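PDB 3JQ0: SusD superfamily protein from Bacteroides vulgatus ATCC 8482, which probably binds nutrient glycans at the outer membrane surface of this gut bacterium. Local coordinates for residues Lys88-Thr93 against Tyr102-Ala107; Gly109-Leu114 against Met153-Lys158. All coordinates share one frame; numbering follows the deposited sequence.

Contact 1: residues Lys88-Thr93 against Tyr102-Ala107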
ATOM      1  N   LYS A  88      28.881   7.199   5.302  1.00 15.01           N
ATOM      2  CA  LYS A  88      29.311   8.596   5.349  1.00 14.75           C
ATOM      3  C   LYS A  88      28.787   9.366   6.552  1.00 15.82           C
ATOM      4  O   LYS A  88      29.496  10.174   7.144  1.00 17.79           O
ATOM      5  CB  LYS A  88      28.982   9.352   4.067  1.00 16.40           C
ATOM      6  CG  LYS A  88      29.549   8.745   2.825  1.00 17.94           C
ATOM      7  CD  LYS A  88      31.082   8.660   2.846  1.00 23.12           C
ATOM      8  CE  LYS A  88      31.648   8.123   1.522  1.00 25.95           C
ATOM      9  NZ  LYS A  88      33.168   8.151   1.535  1.00 30.70           N
ATOM     10  N   THR A  89      27.540   9.087   6.922  1.00 14.34           N
ATOM     11  CA  THR A  89      26.921   9.753   8.056  1.00 14.96           C
ATOM     12  C   THR A  89      27.516   9.236   9.368  1.00 15.80           C
ATOM     13  O   THR A  89      27.679  10.009  10.310  1.00 17.24           O
ATOM     14  CB  THR A  89      25.404   9.576   8.013  1.00 13.72           C
ATOM     15  OG1 THR A  89      24.914  10.089   6.761  1.00 13.58           O
ATOM     16  CG2 THR A  89      24.691  10.288   9.144  1.00 15.22           C
ATOM     17  N   THR A  90      27.799   7.944   9.443  1.00 15.89           N
ATOM     18  CA  THR A  90      28.410   7.380  10.673  1.00 16.50           C
ATOM     19  C   THR A  90      29.813   7.993  10.882  1.00 17.71           C
ATOM     20  O   THR A  90      30.190   8.351  12.017  1.00 20.06           O
ATOM     21  CB  THR A  90      28.483   5.852  10.609  1.00 16.26           C
ATOM     22  OG1 THR A  90      27.157   5.333  10.485  1.00 17.24           O
ATOM     23  CG2 THR A  90      29.157   5.239  11.875  1.00 18.14           C
ATOM     24  N   GLU A  91      30.556   8.173   9.786  1.00 18.09           N
ATOM     25  CA  GLU A  91      31.961   8.648   9.802  0.52 19.15           C
ATOM     26  C   GLU A  91      32.098  10.148  10.036  1.00 19.98           C
ATOM     27  O   GLU A  91      33.119  10.624  10.545  1.00 21.92           O
ATOM     28  CB  GLU A  91      32.633   8.331   8.458  0.52 18.94           C
ATOM     29  CG  GLU A  91      32.939   6.853   8.273  0.52 18.09           C
ATOM     30  CD  GLU A  91      33.142   6.407   6.805  0.52 19.59           C
ATOM     31  OE1 GLU A  91      33.152   7.244   5.880  0.52 22.83           O
ATOM     32  OE2 GLU A  91      33.255   5.183   6.581  0.52 21.65           O
ATOM     33  N   THR A  92      31.125  10.935   9.598  1.00 20.47           N
ATOM     34  CA  THR A  92      31.290  12.376   9.553  1.00 22.16           C
ATOM     35  C   THR A  92      31.374  13.011  10.927  1.00 22.65           C
ATOM     36  O   THR A  92      30.780  12.531  11.904  1.00 22.71           O
ATOM     37  CB  THR A  92      30.155  13.070   8.751  1.00 22.46           C
ATOM     38  OG1 THR A  92      30.534  14.427   8.453  1.00 22.41           O
ATOM     39  CG2 THR A  92      28.834  13.059   9.498  1.00 21.24           C
ATOM     40  N   THR A  93      32.120  14.126  10.961  1.00 23.83           N
ATOM     41  CA  THR A  93      32.230  15.001  12.143  1.00 24.72           C
ATOM     42  C   THR A  93      31.617  16.380  11.916  1.00 25.09           C
ATOM     43  O   THR A  93      31.708  17.245  12.799  1.00 26.50           O
ATOM     44  CB  THR A  93      33.731  15.137  12.609  1.00 24.76           C
ATOM     45  OG1 THR A  93      34.552  15.503  11.486  1.00 27.28           O
ATOM     46  CG2 THR A  93      34.173  13.809  13.159  1.00 27.76           C
ATOM     47  N   TYR A 102      19.379  11.646  13.111  1.00 12.66           N
ATOM     48  CA  TYR A 102      18.145  11.631  12.346  1.00 12.01           C
ATOM     49  C   TYR A 102      18.385  10.958  10.987  1.00 11.62           C
ATOM     50  O   TYR A 102      17.596  10.134  10.535  1.00 10.98           O
ATOM     51  CB  TYR A 102      17.537  13.035  12.160  1.00 13.10           C
ATOM     52  CG  TYR A 102      16.031  12.975  11.951  1.00 12.19           C
ATOM     53  CD1 TYR A 102      15.162  12.823  13.041  1.00 13.26           C
ATOM     54  CD2 TYR A 102      15.475  12.948  10.674  1.00 12.38           C
ATOM     55  CE1 TYR A 102      13.826  12.728  12.886  1.00 13.64           C
ATOM     56  CE2 TYR A 102      14.093  12.845  10.504  1.00 11.83           C
ATOM     57  CZ  TYR A 102      13.292  12.722  11.614  1.00 12.66           C
ATOM     58  OH  TYR A 102      11.927  12.609  11.442  1.00 14.61           O
ATOM     59  N   TYR A 103      19.480  11.329  10.321  1.00 11.56           N
ATOM     60  CA  TYR A 103      19.796  10.706   9.038  1.00 10.92           C
ATOM     61  C   TYR A 103      20.011   9.198   9.191  1.00 10.22           C
ATOM     62  O   TYR A 103      19.557   8.435   8.336  1.00 10.57           O
ATOM     63  CB  TYR A 103      21.029  11.300   8.396  1.00 11.35           C
ATOM     64  CG  TYR A 103      20.927  12.693   7.820  1.00 12.07           C
ATOM     65  CD1 TYR A 103      19.836  13.112   7.096  1.00 11.68           C
ATOM     66  CD2 TYR A 103      21.969  13.585   7.975  1.00 13.38           C
ATOM     67  CE1 TYR A 103      19.783  14.340   6.551  1.00 13.02           C
ATOM     68  CE2 TYR A 103      21.902  14.829   7.467  1.00 13.36           C
ATOM     69  CZ  TYR A 103      20.822  15.227   6.743  1.00 13.14           C
ATOM     70  OH  TYR A 103      20.745  16.482   6.146  1.00 14.86           O
ATOM     71  N   LEU A 104      20.681   8.751  10.247  1.00 10.60           N
ATOM     72  CA  LEU A 104      20.898   7.335  10.456  1.00 10.72           C
ATOM     73  C   LEU A 104      19.558   6.646  10.731  1.00 10.05           C
ATOM     74  O   LEU A 104      19.328   5.544  10.210  1.00 10.19           O
ATOM     75  CB  LEU A 104      21.907   7.098  11.578  1.00 11.47           C
ATOM     76  CG  LEU A 104      23.348   7.474  11.249  1.00 13.97           C
ATOM     77  CD1 LEU A 104      24.280   7.379  12.474  1.00 15.16           C
ATOM     78  CD2 LEU A 104      23.876   6.638  10.114  1.00 14.14           C
ATOM     79  N   GLY A 105      18.680   7.288  11.511  1.00  9.75           N
ATOM     80  CA  GLY A 105      17.364   6.696  11.756  1.00  8.95           C
ATOM     81  C   GLY A 105      16.653   6.473  10.434  1.00  8.72           C
ATOM     82  O   GLY A 105      16.082   5.388  10.174  1.00  8.66           O
ATOM     83  N   GLU A 106      16.732   7.461   9.549  1.00  8.30           N
ATOM     84  CA  GLU A 106      16.102   7.338   8.251  1.00  7.90           C
ATOM     85  C   GLU A 106      16.737   6.283   7.359  1.00  8.59           C
ATOM     86  O   GLU A 106      16.005   5.508   6.692  1.00  8.87           O
ATOM     87  CB  GLU A 106      16.070   8.680   7.540  1.00  8.40           C
ATOM     88  CG  GLU A 106      15.292   9.760   8.254  1.00  8.92           C
ATOM     89  CD  GLU A 106      15.166  11.006   7.429  1.00  9.06           C
ATOM     90  OE1 GLU A 106      16.191  11.506   6.978  1.00 10.31           O
ATOM     91  OE2 GLU A 106      14.026  11.555   7.246  1.00  9.57           O
ATOM     92  N   ALA A 107      18.070   6.245   7.307  1.00  8.65           N
ATOM     93  CA  ALA A 107      18.756   5.358   6.397  1.00  8.70           C
ATOM     94  C   ALA A 107      18.598   3.884   6.809  1.00  8.56           C
ATOM     95  O   ALA A 107      18.270   3.022   5.982  1.00  8.68           O
ATOM     96  CB  ALA A 107      20.224   5.755   6.265  1.00  9.69           C
TER
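Thr89 lays its methyl group between Tyr103 and Leu104 near the end of helix 75-91, where that helix faces the next one, 97-122. Its CG2 stands anti to the backbone N, with OG1 at chi1 -57°; the methyl therefore points across the gap, while the hydroxyl turns back to bond Met85 O. That methyl lies 3.8 Å from CG of Leu104, the two side chains passing antiparallel, side by side. Thr89 CG2 also comes within 3.9 Å of Tyr103 CB, and it meets the tyrosine ring at the edge, near the ring plane. The backbones are 6.9 Å apart from Thr89 CA to Leu104 CA. Next, the Thr90 side chain lies roughly perpendicular to that of Leu104: its OG1 is 3.6 Å from Leu104 CD2, a plain van der Waals touch against a methyl; the hydroxyl's hydrogen bond is to Ile86 O. Leu104, with CG anti to its carbonyl carbon (chi1 -70°), reaches across to both threonines. Beyond Glu91 the chain leaves the helix at Thr92, whose OG1 bonds Ile94 N in the short link to helix 97-122. Phe12 of helix 9-25 touches Thr89, Thr92 and Tyr103. With an alanine at Leu104, Thr89 and Thr90 would probably lose the leucine branch they meet across the gap. No hydrogen bond crosses the contact and both threonine hydroxyls are engaged by their own helix, so the side chains meet through apolar surfaces; the polar tie between these helices, Thr89 O to Gln100 NE2, lies just outside it.

Contact 2: residues Gly109-Leu114 against Met153-Lys158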
ATOM      1  N   GLY A 109      16.183   2.746   8.610  1.00  8.61           N
ATOM      2  CA  GLY A 109      14.757   2.432   8.455  1.00  8.48           C
ATOM      3  C   GLY A 109      14.420   2.118   7.001  1.00  7.54           C
ATOM      4  O   GLY A 109      13.733   1.126   6.719  1.00  7.80           O
HETATM    5  N   MSE A 110      14.902   2.966   6.073  1.00  7.85           N
HETATM    6  CA  MSE A 110      14.644   2.722   4.651  0.67  8.03           C
HETATM    7  C   MSE A 110      15.272   1.421   4.179  1.00  8.11           C
HETATM    8  O   MSE A 110      14.674   0.707   3.337  1.00  7.83           O
HETATM    9  CB  MSE A 110      15.108   3.885   3.796  0.67  9.05           C
HETATM   10  CG  MSE A 110      14.290   5.174   3.935  0.67  7.97           C
HETATM   11 SE   MSE A 110      14.816   6.558   2.690  0.67 11.47          SE
HETATM   12  CE  MSE A 110      16.478   7.078   3.563  0.67 10.32           C
ATOM     13  N   ARG A 111      16.459   1.085   4.684  1.00  8.18           N
ATOM     14  CA  ARG A 111      17.071  -0.171   4.278  1.00  8.60           C
ATOM     15  C   ARG A 111      16.208  -1.367   4.699  1.00  7.54           C
ATOM     16  O   ARG A 111      15.915  -2.276   3.909  1.00  7.89           O
ATOM     17  CB  ARG A 111      18.509  -0.307   4.818  1.00  8.20           C
ATOM     18  CG  ARG A 111      19.204  -1.558   4.311  1.00  9.26           C
ATOM     19  CD  ARG A 111      20.687  -1.537   4.477  1.00  9.28           C
ATOM     20  NE  ARG A 111      21.077  -1.714   5.856  1.00  9.36           N
ATOM     21  CZ  ARG A 111      22.343  -1.665   6.267  1.00  9.65           C
ATOM     22  NH1 ARG A 111      23.281  -1.311   5.437  1.00 11.92           N
ATOM     23  NH2 ARG A 111      22.623  -1.929   7.506  1.00 11.58           N
ATOM     24  N   ALA A 112      15.764  -1.355   5.951  1.00  7.89           N
ATOM     25  CA  ALA A 112      14.887  -2.412   6.473  1.00  7.42           C
ATOM     26  C   ALA A 112      13.590  -2.473   5.660  1.00  6.98           C
ATOM     27  O   ALA A 112      13.087  -3.556   5.374  1.00  7.46           O
ATOM     28  CB  ALA A 112      14.600  -2.156   7.942  1.00  8.31           C
ATOM     29  N   TYR A 113      13.041  -1.308   5.313  1.00  6.86           N
ATOM     30  CA  TYR A 113      11.789  -1.236   4.569  1.00  7.07           C
ATOM     31  C   TYR A 113      11.891  -1.945   3.221  1.00  7.23           C
ATOM     32  O   TYR A 113      11.040  -2.741   2.821  1.00  7.26           O
ATOM     33  CB  TYR A 113      11.432   0.258   4.392  1.00  7.41           C
ATOM     34  CG  TYR A 113      10.164   0.466   3.621  1.00  8.12           C
ATOM     35  CD1 TYR A 113       8.902   0.281   4.202  1.00  7.89           C
ATOM     36  CD2 TYR A 113      10.204   0.815   2.277  1.00  8.54           C
ATOM     37  CE1 TYR A 113       7.722   0.430   3.440  1.00  8.89           C
ATOM     38  CE2 TYR A 113       9.048   0.997   1.550  1.00  9.96           C
ATOM     39  CZ  TYR A 113       7.839   0.769   2.099  1.00  9.35           C
ATOM     40  OH  TYR A 113       6.685   0.852   1.327  1.00 11.54           O
ATOM     41  N   LEU A 114      12.973  -1.685   2.496  1.00  6.86           N
ATOM     42  CA  LEU A 114      13.181  -2.318   1.212  1.00  7.54           C
ATOM     43  C   LEU A 114      13.410  -3.822   1.370  1.00  6.68           C
ATOM     44  O   LEU A 114      12.822  -4.613   0.632  1.00  7.67           O
ATOM     45  CB  LEU A 114      14.323  -1.649   0.437  1.00  7.30           C
ATOM     46  CG  LEU A 114      14.084  -0.211   0.027  1.00  8.05           C
ATOM     47  CD1 LEU A 114      15.324   0.397  -0.607  1.00 10.81           C
ATOM     48  CD2 LEU A 114      12.889  -0.087  -0.950  1.00 10.53           C
HETATM   49  N   MSE A 153      15.337 -11.685   7.582  1.00  8.52           N
HETATM   50  CA  MSE A 153      14.556 -11.108   8.665  1.00  8.82           C
HETATM   51  C   MSE A 153      15.403 -10.672   9.833  1.00  8.65           C
HETATM   52  O   MSE A 153      15.158  -9.625  10.423  1.00  9.00           O
HETATM   53  CB  MSE A 153      13.419 -12.063   9.115  1.00  8.90           C
HETATM   54  CG  MSE A 153      12.624 -11.504  10.279  1.00  9.14           C
HETATM   55 SE   MSE A 153      11.777  -9.790   9.888  1.00  9.39          SE
HETATM   56  CE  MSE A 153      10.100 -10.454   9.158  1.00  9.74           C
ATOM     57  N   GLU A 154      16.431 -11.443  10.185  1.00  9.27           N
ATOM     58  CA  GLU A 154      17.341 -11.000  11.245  0.51  9.84           C
ATOM     59  C   GLU A 154      18.007  -9.658  10.901  1.00  9.44           C
ATOM     60  O   GLU A 154      18.145  -8.796  11.757  1.00  9.40           O
ATOM     61  CB  GLU A 154      18.450 -12.047  11.536  0.51 11.61           C
ATOM     62  CG  GLU A 154      18.041 -13.406  12.173  0.51 13.15           C
ATOM     63  CD  GLU A 154      19.105 -14.539  11.909  0.51 19.75           C
ATOM     64  OE1 GLU A 154      20.286 -14.237  11.616  0.51 23.48           O
ATOM     65  OE2 GLU A 154      18.769 -15.732  11.987  0.51 26.42           O
ATOM     66  N   GLN A 155      18.393  -9.469   9.630  1.00  9.31           N
ATOM     67  CA  GLN A 155      18.983  -8.207   9.212  1.00  9.38           C
ATOM     68  C   GLN A 155      17.954  -7.069   9.262  1.00  8.94           C
ATOM     69  O   GLN A 155      18.283  -5.954   9.713  1.00  9.51           O
ATOM     70  CB  GLN A 155      19.582  -8.341   7.811  1.00  9.76           C
ATOM     71  CG  GLN A 155      20.234  -7.036   7.347  1.00 11.40           C
ATOM     72  CD  GLN A 155      21.427  -6.627   8.178  1.00 12.03           C
ATOM     73  OE1 GLN A 155      22.191  -7.485   8.618  1.00 13.95           O
ATOM     74  NE2 GLN A 155      21.583  -5.316   8.420  1.00 12.99           N
ATOM     75  N   ILE A 156      16.731  -7.332   8.828  1.00  8.53           N
ATOM     76  CA  ILE A 156      15.674  -6.353   8.919  1.00  9.12           C
ATOM     77  C   ILE A 156      15.531  -5.897  10.387  1.00  8.31           C
ATOM     78  O   ILE A 156      15.436  -4.689  10.670  1.00  8.71           O
ATOM     79  CB  ILE A 156      14.343  -6.911   8.340  1.00  8.89           C
ATOM     80  CG1 ILE A 156      14.433  -7.047   6.836  1.00  8.73           C
ATOM     81  CG2 ILE A 156      13.127  -6.098   8.777  1.00  9.06           C
ATOM     82  CD1 ILE A 156      13.382  -7.962   6.232  1.00  8.98           C
ATOM     83  N   LYS A 157      15.471  -6.862  11.299  1.00  8.92           N
ATOM     84  CA  LYS A 157      15.322  -6.550  12.717  1.00  8.55           C
ATOM     85  C   LYS A 157      16.516  -5.759  13.266  1.00  8.90           C
ATOM     86  O   LYS A 157      16.358  -4.868  14.093  1.00  9.38           O
ATOM     87  CB  LYS A 157      15.052  -7.797  13.527  1.00  9.18           C
ATOM     88  CG  LYS A 157      13.675  -8.345  13.284  1.00  9.38           C
ATOM     89  CD  LYS A 157      13.440  -9.668  13.967  1.00 10.24           C
ATOM     90  CE  LYS A 157      12.004 -10.143  13.786  1.00 11.72           C
ATOM     91  NZ  LYS A 157      11.870 -11.511  14.389  1.00 14.46           N
ATOM     92  N   LYS A 158      17.727  -6.088  12.805  1.00  9.34           N
ATOM     93  CA  LYS A 158      18.908  -5.364  13.224  0.52  9.22           C
ATOM     94  C   LYS A 158      18.865  -3.911  12.764  1.00  8.97           C
ATOM     95  O   LYS A 158      19.213  -2.998  13.502  1.00  9.76           O
ATOM     96  CB  LYS A 158      20.142  -6.102  12.687  0.52  9.36           C
ATOM     97  CG  LYS A 158      21.498  -5.551  13.142  0.52 10.41           C
ATOM     98  CD  LYS A 158      22.642  -6.320  12.508  0.52 12.56           C
ATOM     99  CE  LYS A 158      23.992  -5.707  12.884  0.52 15.32           C
ATOM    100  NZ  LYS A 158      25.141  -6.201  12.098  0.52 19.51           N
TER
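Ala112 and Ile156 bring two oppositely running helices so close that their CA atoms are only 4.7 Å apart. The small alanine permits this: its CB lies 3.8 Å from Ile156 O, and thus rests against backbone as well as side chain. In return, Ile156 CG1 reaches 4.0 Å from Ala112 O, while the CG2 branch, anti to the backbone N, lies 4.3 Å from Ala112 CB. This is the tight, buried part; Ile156 also packs on Tyr115 and Phe116 of helix 97-122.

The looser part lies toward partly exposed Gln155. Arg111 extends with CG anti to the backbone N and bends at chi3 (73°), which brings its guanidinium toward Gln155. Arg111 NH2 and Gln155 NE2 stand 3.7 Å apart, two donors that do not bond each other, with guanidinium and amide planes 79° apart. What joins them is Asp159, one turn further along helix 149-167: OD1 takes a salt bridge from NH2 and OD2 a hydrogen bond from NE2. The carboxylate thereby uses both oxygens to tie the two side chains together, and it probably offsets the charge of the buried arginine.

Helix 97-122 thus packs on 149-167 through Ala112, and Arg111 bridges both neighbours, with Asp159 on 149-167 and Asn83 OD1, bonded to its NH1, on 75-91, while Leu114 packs on Ile78 and Ile82. Met110, a selenomethionine, reaches helix 9-25, and Tyr113 meets Phe30 of helix 27-34.

In the fold
Both contacts use helix 97-122, which they join to the helices before and after it in the chain: contact 1 to helix 75-91, contact 2 to helix 149-167. They come in series along the chain, with segments 102-107 and 109-114 almost consecutive and centres about 16 Å apart. Contact 1 is peripheral, its centre about 28 Å from that of the chain, against about 18 Å for contact 2. Each contact also reaches the other's partner helix: Leu104 touches Ala166 of helix 149-167, and Arg111 touches Ile86 of helix 75-91. Such successive packing of helices is consistent with the TPR-related helical part of SusD-family proteins.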